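Local coordinates for protein succinate-semialdehyde dehydrogenase (NAD(P)(+)) (Marinobacter aquaeolei, PDB 3RH9) that is a member of the aldehyde dehydrogenase family that probably oxidises succinate semialdehyde to succinate with NAD+ or NADP+, at residues A[313-318]-A[355-360]. Sequence-based numbering, arbitrary orientation.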
loop_
_atom_site.group_PDB
_atom_site.type_symbol
_atom_site.label_atom_id
_atom_site.label_comp_id
_atom_site.label_asym_id
_atom_site.label_seq_id
_atom_site.Cartn_x
_atom_site.Cartn_y
_atom_site.Cartn_z
ATOM N N ARG A 313 -4.450 33.427 -25.867
ATOM C CA ARG A 313 -3.895 32.174 -26.372
ATOM C C ARG A 313 -4.980 31.196 -26.760
ATOM O O ARG A 313 -4.846 30.461 -27.740
ATOM C CB ARG A 313 -2.992 31.534 -25.325
ATOM C CG ARG A 313 -1.832 32.402 -24.969
ATOM C CD ARG A 313 -1.176 31.979 -23.689
ATOM N NE ARG A 313 -0.542 33.124 -23.047
ATOM C CZ ARG A 313 0.674 33.565 -23.337
ATOM N NH1 ARG A 313 1.399 32.953 -24.262
ATOM N NH2 ARG A 313 1.166 34.616 -22.696
ATOM N N VAL A 314 -6.050 31.185 -25.979
ATOM C CA VAL A 314 -7.163 30.296 -26.247
ATOM C C VAL A 314 -7.821 30.580 -27.599
ATOM O O VAL A 314 -8.202 29.655 -28.327
ATOM C CB VAL A 314 -8.224 30.365 -25.127
ATOM C CG1 VAL A 314 -9.568 29.827 -25.623
ATOM C CG2 VAL A 314 -7.755 29.585 -23.920
ATOM N N ASN A 315 -7.954 31.855 -27.945
ATOM C CA ASN A 315 -8.676 32.204 -29.166
ATOM C C ASN A 315 -7.935 31.802 -30.432
ATOM O O ASN A 315 -8.550 31.543 -31.458
ATOM C CB ASN A 315 -9.089 33.676 -29.164
ATOM C CG ASN A 315 -10.221 33.946 -28.177
ATOM O OD1 ASN A 315 -11.155 33.136 -28.046
ATOM N ND2 ASN A 315 -10.137 35.068 -27.460
ATOM N N LYS A 316 -6.617 31.702 -30.342
ATOM C CA LYS A 316 -5.829 31.224 -31.471
ATOM C C LYS A 316 -5.958 29.717 -31.646
ATOM O O LYS A 316 -5.698 29.200 -32.714
ATOM C CB LYS A 316 -4.358 31.625 -31.318
ATOM C CG LYS A 316 -4.167 33.104 -31.024
ATOM C CD LYS A 316 -2.752 33.421 -30.574
ATOM C CE LYS A 316 -2.483 34.927 -30.685
ATOM N NZ LYS A 316 -1.036 35.275 -30.499
HETATM N N MSE A 317 -6.367 29.007 -30.604
HETATM C CA MSE A 317 -6.462 27.551 -30.702
HETATM C C MSE A 317 -7.575 27.066 -31.627
HETATM O O MSE A 317 -8.503 27.795 -31.948
HETATM C CB MSE A 317 -6.622 26.927 -29.326
HETATM C CG MSE A 317 -5.477 27.226 -28.397
HETATM SE SE MSE A 317 -5.762 26.408 -26.646
HETATM C CE MSE A 317 -5.850 24.539 -27.208
ATOM N N THR A 318 -7.484 25.814 -32.034
ATOM C CA THR A 318 -8.376 25.292 -33.039
ATOM C C THR A 318 -8.863 23.931 -32.600
ATOM O O THR A 318 -8.092 23.137 -32.078
ATOM C CB THR A 318 -7.636 25.181 -34.376
ATOM O OG1 THR A 318 -6.376 24.511 -34.178
ATOM C CG2 THR A 318 -7.369 26.573 -34.920
ATOM N N LEU A 355 -17.816 34.940 -18.769
ATOM C CA LEU A 355 -17.320 34.207 -19.904
ATOM C C LEU A 355 -16.228 35.003 -20.605
ATOM O O LEU A 355 -16.505 35.788 -21.502
ATOM C CB LEU A 355 -18.467 33.956 -20.866
ATOM C CG LEU A 355 -18.336 32.647 -21.627
ATOM C CD1 LEU A 355 -19.087 32.729 -22.953
ATOM C CD2 LEU A 355 -16.870 32.355 -21.842
ATOM N N VAL A 356 -14.982 34.783 -20.200
ATOM C CA VAL A 356 -13.835 35.468 -20.792
ATOM C C VAL A 356 -13.532 34.967 -22.211
ATOM O O VAL A 356 -13.162 35.740 -23.086
ATOM C CB VAL A 356 -12.581 35.325 -19.885
ATOM C CG1 VAL A 356 -11.359 35.982 -20.517
ATOM C CG2 VAL A 356 -12.857 35.939 -18.519
ATOM N N ALA A 357 -13.710 33.676 -22.450
ATOM C CA ALA A 357 -13.407 33.126 -23.758
ATOM C C ALA A 357 -14.153 31.825 -23.991
ATOM O O ALA A 357 -14.326 31.033 -23.073
ATOM C CB ALA A 357 -11.919 32.912 -23.894
ATOM N N GLY A 358 -14.575 31.600 -25.230
ATOM C CA GLY A 358 -15.345 30.429 -25.569
ATOM C C GLY A 358 -16.793 30.797 -25.817
ATOM O O GLY A 358 -17.129 31.974 -25.901
ATOM N N LYS A 359 -17.647 29.782 -25.920
ATOM C CA LYS A 359 -19.052 29.957 -26.279
ATOM C C LYS A 359 -20.008 29.702 -25.099
ATOM O O LYS A 359 -19.707 28.915 -24.190
ATOM C CB LYS A 359 -19.431 28.998 -27.419
ATOM C CG LYS A 359 -18.660 29.130 -28.731
ATOM C CD LYS A 359 -19.204 28.100 -29.724
ATOM C CE LYS A 359 -18.198 27.691 -30.796
ATOM N NZ LYS A 359 -18.300 28.478 -32.066
ATOM N N GLN A 360 -21.162 30.370 -25.136
ATOM C CA GLN A 360 -22.307 30.061 -24.277
ATOM C C GLN A 360 -22.792 28.628 -24.551
ATOM O O GLN A 360 -22.840 28.196 -25.701
ATOM C CB GLN A 360 -23.440 31.049 -24.578
ATOM C CG GLN A 360 -23.468 32.288 -23.705
ATOM C CD GLN A 360 -23.910 31.958 -22.293
ATOM O OE1 GLN A 360 -24.570 30.937 -22.065
ATOM N NE2 GLN A 360 -23.544 32.807 -21.333
HETATM O O HOH W 1 -14.017 33.750 -26.938
#
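The backbones of Asn-315, in segment 313-318 on helix 303-316, and Ala-357, on strand 354-357, come closest, with 7.2 Å between their CA atoms. Val-314 and Ala-357 both direct their CB atoms at the other segment. The apolar touch is made by one branch of the valine: CG1 of Val-314 lies 4.2 Å from CB of Ala-357. Chi1 of 161° sets this methyl roughly opposite the backbone N and turns it to the strand. Val-314 also packs on Val-374 and Pro-372, and on Ile-279 of helix 271-283. The small methyl of Ala-357 is therefore one part of a wider apolar layer between helix and sheet.

Asn-315 begins less directly but bends its amide over to the strand. Its OD1 is 4.2 Å from CB of Ala-357, a loose approach and not a close contact. The polar link runs through one water. The water donates to OD1 of Asn-315 at 3.1 Å and accepts from N of Gly-358 at 2.8 Å. It thus joins a side-chain oxygen of Asn-315 to the peptide N-H that follows Ala-357. The phi of 107° at Gly-358 belongs to a backbone shape that favours glycine, and the chain turns away here.

Strand 354-357 edges its mixed sheet, next to antiparallel 373-376. Val-356 and Ala-357 both sit opposite Val-374, forming a beta bulge. The contact lies away from the predicted active-site glutamate, Glu-256. Only 94 Å² is buried between the segments, counting both sides. The chemistry is split: methyl packing seats Val-314 against the strand on the buried side, while at the more exposed Asn-315 a water-mediated bridge satisfies the Gly-358 N-H without direct hydrogen bonding between the segments.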